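Local structure of extracellular solute-binding protein family 1 (Arthrobacter chlorophenolicus, 4R2F) at residues G101-Q106 / M314-T319; Q106-E109 / A114-D117; E138-S143 / P310-M315. The protein probably serves as the extracellular sugar-binding component of a bacterial ABC-type transporter and is seen here holding laminaribiose in its ligand pocket. One frame throughout, in Å; residues are numbered along the deposited sequence.

Interaction 1. Residues G101-Q106 / M314-T319; sequences GFQAFQ and MMYTNT. With BGC (beta-D-glucopyranose), chain B.
Met314 reaches from strand 306-316 to the first turn of helix 103-109 and sets its sulfur against both Gln103 and Ala104. The thioether crosses the Gln103 side chain at about a right angle, and SD of Met314 spans that chain, 3.8 Å from CG of Gln103 and 3.7 Å from NE2 of Gln103, with the methyl CE beside NE2 as well. The sulfur also meets Ala104, from a direction roughly at right angles to Gln103, with SD of Met314 3.8 Å from the methyl CB of Ala104. Met314 can point this way because its CG is tucked between the backbone N and the carbonyl carbon (chi1 67°), and the chain then bends at chi3. Gln103 is extended beyond CG and carries its amide past the thioether to Tyr316, two residues farther along from Met314. There NE2 of Gln103 makes a weak hydrogen bond to OH of Tyr316, 3.3 Å long and bent to 145° at the hydrogen, with the amide turned 48° from the phenol ring. Both polar ends have stronger partners elsewhere: OE1 of Gln103 accepts from the backbone N of Gly100, and OH of Tyr316 is hydrogen-bonded to OG of Ser97. Phe80 and Phe84 of helix 80-89 also touch Gln103. Just before the helix, N of Gly101 donates to O4 of the bound glucose over 2.8 Å, almost straight; being a glycine, this residue lets the backbone come close to the sugar. The chemistry is therefore that of a buried, mixed contact in which the thioether packs on methyl, methylene and amide groups, one weak amide–phenol hydrogen bond probably contributes modestly, and the backbone just ahead of the helix supplies one hydrogen bond to the sugar.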
# COMPACT_ATOMS: atom_id res chain seq x y z
N GLY A 101 0.62 -3.41 6.32
CA GLY A 101 1.98 -3.75 5.92
C GLY A 101 2.92 -4.03 7.08
O GLY A 101 3.83 -4.82 6.93
N PHE A 102 2.71 -3.37 8.22
CA PHE A 102 3.60 -3.48 9.40
C PHE A 102 2.95 -3.96 10.66
O PHE A 102 3.60 -4.07 11.66
CB PHE A 102 4.26 -2.11 9.65
CG PHE A 102 4.72 -1.46 8.37
CD1 PHE A 102 5.82 -1.95 7.69
CD2 PHE A 102 3.99 -0.43 7.81
CE1 PHE A 102 6.22 -1.39 6.51
CE2 PHE A 102 4.39 0.14 6.62
CZ PHE A 102 5.50 -0.34 5.98
N GLN A 103 1.67 -4.26 10.58
CA GLN A 103 0.86 -4.82 11.65
C GLN A 103 1.51 -6.01 12.41
O GLN A 103 1.47 -6.10 13.63
CB GLN A 103 -0.46 -5.22 10.96
CG GLN A 103 -1.47 -6.01 11.71
CD GLN A 103 -2.77 -6.07 10.92
OE1 GLN A 103 -3.24 -5.06 10.41
NE2 GLN A 103 -3.35 -7.25 10.84
N ALA A 104 2.12 -6.92 11.67
CA ALA A 104 2.78 -8.07 12.28
C ALA A 104 3.86 -7.64 13.31
O ALA A 104 4.08 -8.33 14.30
CB ALA A 104 3.38 -8.93 11.20
N PHE A 105 4.54 -6.52 13.08
CA PHE A 105 5.56 -6.07 14.04
C PHE A 105 4.94 -5.56 15.37
O PHE A 105 5.54 -5.75 16.41
CB PHE A 105 6.48 -5.01 13.44
CG PHE A 105 7.34 -5.52 12.31
CD1 PHE A 105 8.55 -6.13 12.58
CD2 PHE A 105 6.91 -5.43 10.99
CE1 PHE A 105 9.32 -6.61 11.54
CE2 PHE A 105 7.68 -5.90 9.95
CZ PHE A 105 8.89 -6.50 10.22
N GLN A 106 3.78 -4.91 15.30
CA GLN A 106 3.08 -4.46 16.48
C GLN A 106 2.66 -5.66 17.28
O GLN A 106 2.88 -5.72 18.49
CB GLN A 106 1.84 -3.65 16.13
CG GLN A 106 1.17 -3.00 17.33
CD GLN A 106 2.17 -2.25 18.21
OE1 GLN A 106 2.19 -2.42 19.44
NE2 GLN A 106 3.00 -1.43 17.59
N MET A 314 0.38 -13.23 8.23
CA MET A 314 0.79 -13.35 9.61
C MET A 314 -0.07 -14.36 10.33
O MET A 314 -1.24 -14.60 10.01
CB MET A 314 0.78 -11.96 10.30
CG MET A 314 -0.54 -11.27 10.51
SD MET A 314 -0.36 -9.49 10.69
CE MET A 314 -0.42 -9.01 8.98
N MET A 315 0.55 -15.02 11.29
CA MET A 315 -0.10 -16.03 12.11
C MET A 315 -0.14 -15.49 13.55
O MET A 315 0.73 -14.70 13.93
CB MET A 315 0.69 -17.36 12.05
CG MET A 315 0.63 -18.13 10.75
SD MET A 315 1.51 -19.72 10.78
CE MET A 315 3.14 -19.12 11.02
N TYR A 316 -1.13 -15.92 14.34
CA TYR A 316 -1.36 -15.43 15.70
C TYR A 316 -1.35 -16.55 16.72
O TYR A 316 -1.67 -17.69 16.38
CB TYR A 316 -2.72 -14.75 15.78
CG TYR A 316 -2.89 -13.54 14.89
CD1 TYR A 316 -3.16 -13.67 13.54
CD2 TYR A 316 -2.76 -12.27 15.40
CE1 TYR A 316 -3.30 -12.56 12.73
CE2 TYR A 316 -2.90 -11.15 14.60
CZ TYR A 316 -3.18 -11.29 13.27
OH TYR A 316 -3.36 -10.16 12.48
N THR A 317 -1.04 -16.21 17.97
CA THR A 317 -1.01 -17.20 19.05
C THR A 317 -2.38 -17.80 19.33
O THR A 317 -2.48 -18.93 19.76
CB THR A 317 -0.44 -16.65 20.36
OG1 THR A 317 -1.15 -15.47 20.73
CG2 THR A 317 1.07 -16.33 20.22
N ASN A 318 -3.44 -17.02 19.09
CA ASN A 318 -4.79 -17.52 19.29
C ASN A 318 -5.23 -18.37 18.12
O ASN A 318 -5.91 -17.88 17.21
CB ASN A 318 -5.77 -16.37 19.50
CG ASN A 318 -7.18 -16.86 19.83
OD1 ASN A 318 -7.39 -18.05 20.03
ND2 ASN A 318 -8.14 -15.96 19.85
N THR A 319 -4.82 -19.63 18.15
CA THR A 319 -5.16 -20.60 17.11
C THR A 319 -5.56 -21.88 17.82
O THR A 319 -5.02 -22.19 18.87
CB THR A 319 -3.96 -20.89 16.14
OG1 THR A 319 -4.28 -21.95 15.23
CG2 THR A 319 -2.70 -21.27 16.91
C2 BGC B . -1.13 -1.10 1.97
C3 BGC B . -0.81 -1.64 3.36
C4 BGC B . -1.08 -0.57 4.41
C5 BGC B . -2.50 -0.05 4.27
C6 BGC B . -2.78 1.13 5.22
C1 BGC B . -2.60 -0.71 1.99
O2 BGC B . -0.88 -2.08 0.97
O3 BGC B . 0.55 -2.07 3.44
O4 BGC B . -0.95 -1.12 5.71
O5 BGC B . -2.76 0.37 2.93
O6 BGC B . -1.96 2.28 4.93

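Interaction 2. Residues Q106-E109 / A114-D117; sequences QFEE and AYAD
The C-terminal half of helix 103-109 and the loop between strand 113-114 and helix 117-126 meet at the protein surface through one pair of side chains, Glu108 and Tyr115. OH of Tyr115 donates to OE2 of Glu108 over 2.6 Å, a short bond received on the anti lone pair of the carboxylate oxygen. OE2 lies in the plane of the phenol ring, at its edge, whereas the carboxylate itself is turned 73° from that ring. With CG opposite the backbone N (chi1 -169°), CG of Glu108 lies beside the ring as well, 3.7 Å from CE1 of Tyr115; the bend at chi2 then turns the carboxylate to the phenol oxygen. A water closes a second path between the segments: it donates to the backbone O of Glu108 at 2.7 Å and to OH of Tyr115 at 2.9 Å. OE2 of Glu108 also forms a salt bridge with NZ of Lys144. Replacement of Glu108 by an alanine would probably leave the phenol of Tyr115 without its acceptor and the ammonium of Lys144 without this counter-charge. With the phenol proton and a lysine both directed at OE2, the negative charge is likely to be stabilised, and the phenol oxygen acts at once as donor to the acid and acceptor from water.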
# COMPACT_ATOMS: atom_id res chain seq x y z
N GLN A 106 3.78 -4.91 15.30
CA GLN A 106 3.08 -4.46 16.48
C GLN A 106 2.66 -5.66 17.28
O GLN A 106 2.88 -5.72 18.49
CB GLN A 106 1.84 -3.65 16.13
CG GLN A 106 1.17 -3.00 17.33
CD GLN A 106 2.17 -2.25 18.21
OE1 GLN A 106 2.19 -2.42 19.44
NE2 GLN A 106 3.00 -1.43 17.59
N PHE A 107 2.07 -6.65 16.62
CA PHE A 107 1.56 -7.81 17.38
C PHE A 107 2.68 -8.69 17.88
O PHE A 107 2.55 -9.38 18.90
CB PHE A 107 0.48 -8.58 16.58
CG PHE A 107 -0.75 -7.78 16.34
CD1 PHE A 107 -1.43 -7.20 17.41
CD2 PHE A 107 -1.24 -7.56 15.05
CE1 PHE A 107 -2.55 -6.42 17.21
CE2 PHE A 107 -2.36 -6.78 14.84
CZ PHE A 107 -3.02 -6.21 15.92
N GLU A 108 3.82 -8.64 17.22
CA GLU A 108 4.97 -9.37 17.74
C GLU A 108 5.47 -8.74 19.04
O GLU A 108 5.79 -9.44 19.99
CB GLU A 108 6.09 -9.38 16.74
CG GLU A 108 7.20 -10.33 17.12
CD GLU A 108 8.49 -9.63 17.46
OE1 GLU A 108 8.57 -8.40 17.31
OE2 GLU A 108 9.44 -10.33 17.84
N GLU A 109 5.53 -7.42 19.05
CA GLU A 109 5.98 -6.67 20.25
C GLU A 109 5.04 -6.99 21.41
O GLU A 109 5.47 -7.15 22.52
CB GLU A 109 6.00 -5.17 19.93
CG GLU A 109 6.38 -4.22 21.04
CD GLU A 109 6.84 -2.88 20.48
OE1 GLU A 109 6.01 -1.93 20.38
OE2 GLU A 109 8.02 -2.77 20.10
N ALA A 114 2.46 -15.49 16.02
CA ALA A 114 3.18 -16.77 15.95
C ALA A 114 4.27 -16.71 14.88
O ALA A 114 3.97 -16.44 13.72
CB ALA A 114 2.21 -17.90 15.66
N TYR A 115 5.52 -16.96 15.27
CA TYR A 115 6.66 -16.84 14.36
C TYR A 115 6.50 -17.84 13.24
O TYR A 115 6.01 -18.94 13.45
CB TYR A 115 8.00 -17.04 15.10
CG TYR A 115 8.27 -15.93 16.07
CD1 TYR A 115 8.59 -14.67 15.61
CD2 TYR A 115 8.17 -16.12 17.45
CE1 TYR A 115 8.80 -13.61 16.49
CE2 TYR A 115 8.40 -15.07 18.33
CZ TYR A 115 8.69 -13.82 17.85
OH TYR A 115 8.89 -12.75 18.71
N ALA A 116 6.92 -17.43 12.04
CA ALA A 116 6.72 -18.20 10.82
C ALA A 116 7.89 -19.09 10.42
O ALA A 116 7.94 -19.56 9.27
CB ALA A 116 6.39 -17.24 9.68
N ASP A 117 8.79 -19.38 11.35
CA ASP A 117 10.00 -20.15 11.05
C ASP A 117 9.68 -21.52 10.46
O ASP A 117 10.34 -21.95 9.53
CB ASP A 117 10.87 -20.32 12.29
CG ASP A 117 11.38 -19.00 12.82
OD1 ASP A 117 10.70 -17.98 12.65
OD2 ASP A 117 12.47 -18.96 13.40
O HOH W 1 7.39 -11.43 20.81

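Interaction 3. Residues E138-S143 / P310-M315; sequences EPFKTS and PNNIMM. With BGC (beta-D-glucopyranose), chain B.
Phe140 extends from the short 3-10 turn 138-140 toward strand 306-316, and its ring carries the contact. From CB, the side chain leaves with CG anti to the carbonyl carbon (chi1 -63°), which directs the ring at the strand. One face of the ring is covered by its own neighbour, with CB of Pro139 4.1 Å above the plane and offset toward the rim. At the far end, CE1 lies against the side chain of Asn312, 3.7 Å from CG of that residue; ring and amide planes are 58° apart. CB of Asn312 is close to the tip too, 3.8 Å from CZ of Phe140. This last ring atom has two further neighbours, both in Pro310: the backbone O, 3.3 Å from CZ and lying in the ring plane at its edge, and the pyrrolidine CB, 4.1 Å from CZ. The carbonyl thus faces the slightly positive rim of the aromatic ring, and the proline carbon adds an apolar touch. Between the two residues that Phe140 meets, the CB of Asn311 is directed away from Phe140, and its carboxamide binds the sugar. OD1 of Asn311 accepts from O3 of the glucose at 2.7 Å, and ND2 of Asn311 donates to O2 at 2.9 Å; ND2 is also hydrogen-bonded to OE1 of Gln152. Such a two-point grip by one carboxamide on adjacent hydroxyls is characteristic of protein–sugar recognition, and here it sits on strand 306-316 of the sugar pocket, while the flanking residues Pro310 and Asn312 pack on Phe140.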
# COMPACT_ATOMS: atom_id res chain seq x y z
N GLU A 138 13.66 -11.31 3.97
CA GLU A 138 14.59 -10.83 4.99
C GLU A 138 14.10 -9.66 5.87
O GLU A 138 14.42 -9.62 7.07
CB GLU A 138 15.93 -10.45 4.33
CG GLU A 138 16.67 -11.65 3.73
CD GLU A 138 16.45 -11.90 2.23
OE1 GLU A 138 15.38 -11.56 1.63
OE2 GLU A 138 17.39 -12.49 1.66
N PRO A 139 13.33 -8.71 5.29
CA PRO A 139 12.78 -7.67 6.17
C PRO A 139 12.01 -8.19 7.39
O PRO A 139 11.82 -7.43 8.33
CB PRO A 139 11.82 -6.92 5.24
CG PRO A 139 12.44 -7.06 3.89
CD PRO A 139 12.93 -8.49 3.89
N PHE A 140 11.55 -9.43 7.35
CA PHE A 140 10.69 -9.98 8.39
C PHE A 140 11.43 -10.81 9.42
O PHE A 140 10.82 -11.32 10.37
CB PHE A 140 9.57 -10.78 7.72
CG PHE A 140 8.72 -9.92 6.86
CD1 PHE A 140 7.80 -9.07 7.46
CD2 PHE A 140 8.89 -9.87 5.51
CE1 PHE A 140 7.03 -8.22 6.70
CE2 PHE A 140 8.12 -9.02 4.74
CZ PHE A 140 7.19 -8.19 5.34
N LYS A 141 12.74 -10.92 9.25
CA LYS A 141 13.54 -11.71 10.15
C LYS A 141 13.91 -10.86 11.36
O LYS A 141 14.42 -9.76 11.19
CB LYS A 141 14.80 -12.18 9.45
CG LYS A 141 15.62 -13.20 10.23
CD LYS A 141 17.00 -13.35 9.62
CE LYS A 141 17.85 -14.38 10.34
NZ LYS A 141 19.28 -14.28 9.92
N THR A 142 13.64 -11.38 12.56
CA THR A 142 14.09 -10.76 13.80
C THR A 142 14.90 -11.77 14.61
O THR A 142 14.92 -12.94 14.28
CB THR A 142 12.89 -10.29 14.69
OG1 THR A 142 12.24 -11.42 15.29
CG2 THR A 142 11.88 -9.47 13.89
N SER A 143 15.50 -11.30 15.69
CA SER A 143 16.19 -12.14 16.66
C SER A 143 15.38 -13.38 17.08
O SER A 143 15.94 -14.45 17.27
CB SER A 143 16.52 -11.33 17.94
OG SER A 143 17.10 -10.07 17.65
N PRO A 310 5.51 -3.70 1.79
CA PRO A 310 5.85 -5.11 1.82
C PRO A 310 4.80 -5.93 2.53
O PRO A 310 4.98 -6.32 3.68
CB PRO A 310 7.15 -5.11 2.61
CG PRO A 310 6.98 -4.01 3.59
CD PRO A 310 6.16 -2.96 2.89
N ASN A 311 3.69 -6.19 1.86
CA ASN A 311 2.59 -6.87 2.53
C ASN A 311 2.86 -8.34 2.78
O ASN A 311 3.60 -9.00 2.04
CB ASN A 311 1.30 -6.69 1.75
CG ASN A 311 0.78 -5.27 1.84
OD1 ASN A 311 0.73 -4.70 2.92
ND2 ASN A 311 0.43 -4.69 0.70
N ASN A 312 2.24 -8.84 3.83
CA ASN A 312 2.63 -10.11 4.41
C ASN A 312 1.46 -10.82 5.09
O ASN A 312 0.44 -10.21 5.41
CB ASN A 312 3.76 -9.87 5.43
CG ASN A 312 3.43 -8.77 6.43
OD1 ASN A 312 3.76 -7.56 6.23
ND2 ASN A 312 2.77 -9.14 7.50
N ILE A 313 1.61 -12.14 5.22
CA ILE A 313 0.66 -12.98 5.89
C ILE A 313 1.23 -13.34 7.22
O ILE A 313 2.39 -13.79 7.32
CB ILE A 313 0.38 -14.30 5.11
CG1 ILE A 313 -0.09 -13.98 3.70
CG2 ILE A 313 -0.69 -15.15 5.80
CD1 ILE A 313 -0.44 -15.20 2.87
N MET A 314 0.38 -13.23 8.23
CA MET A 314 0.79 -13.35 9.61
C MET A 314 -0.07 -14.36 10.33
O MET A 314 -1.24 -14.60 10.01
CB MET A 314 0.78 -11.96 10.30
CG MET A 314 -0.54 -11.27 10.51
SD MET A 314 -0.36 -9.49 10.69
CE MET A 314 -0.42 -9.01 8.98
N MET A 315 0.55 -15.02 11.29
CA MET A 315 -0.10 -16.03 12.11
C MET A 315 -0.14 -15.49 13.55
O MET A 315 0.73 -14.70 13.93
CB MET A 315 0.69 -17.36 12.05
CG MET A 315 0.63 -18.13 10.75
SD MET A 315 1.51 -19.72 10.78
CE MET A 315 3.14 -19.12 11.02
C2 BGC B . -1.13 -1.10 1.97
C3 BGC B . -0.81 -1.64 3.36
C4 BGC B . -1.08 -0.57 4.41
C5 BGC B . -2.50 -0.05 4.27
C6 BGC B . -2.78 1.13 5.22
C1 BGC B . -2.60 -0.71 1.99
O2 BGC B . -0.88 -2.08 0.97
O3 BGC B . 0.55 -2.07 3.44
O4 BGC B . -0.95 -1.12 5.71
O5 BGC B . -2.76 0.37 2.93
O6 BGC B . -1.96 2.28 4.93

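How the interactions relate
Interactions 1 and 3 share strand 306-316 and lie about 9 Å apart, centre to centre. Both reach the same glucose, which Asp154, His207 and Asp395 also bind by hydrogen bonds. The two sugar-binding residues adjoin: CA of Gly101 is 3.4 Å from OD1 of Asn311. Interaction 2, whose centre is about 5 Å from that of interaction 1, uses the later part of helix 103-109 and contains no residue that binds this glucose. Its loop side joins the same strand through a probable backbone hydrogen bond, N of Ala114 to O of Met315, 2.8 Å. Helix 103-109 thus starts beside the sugar in interaction 1 and runs to the surface pair of interaction 2.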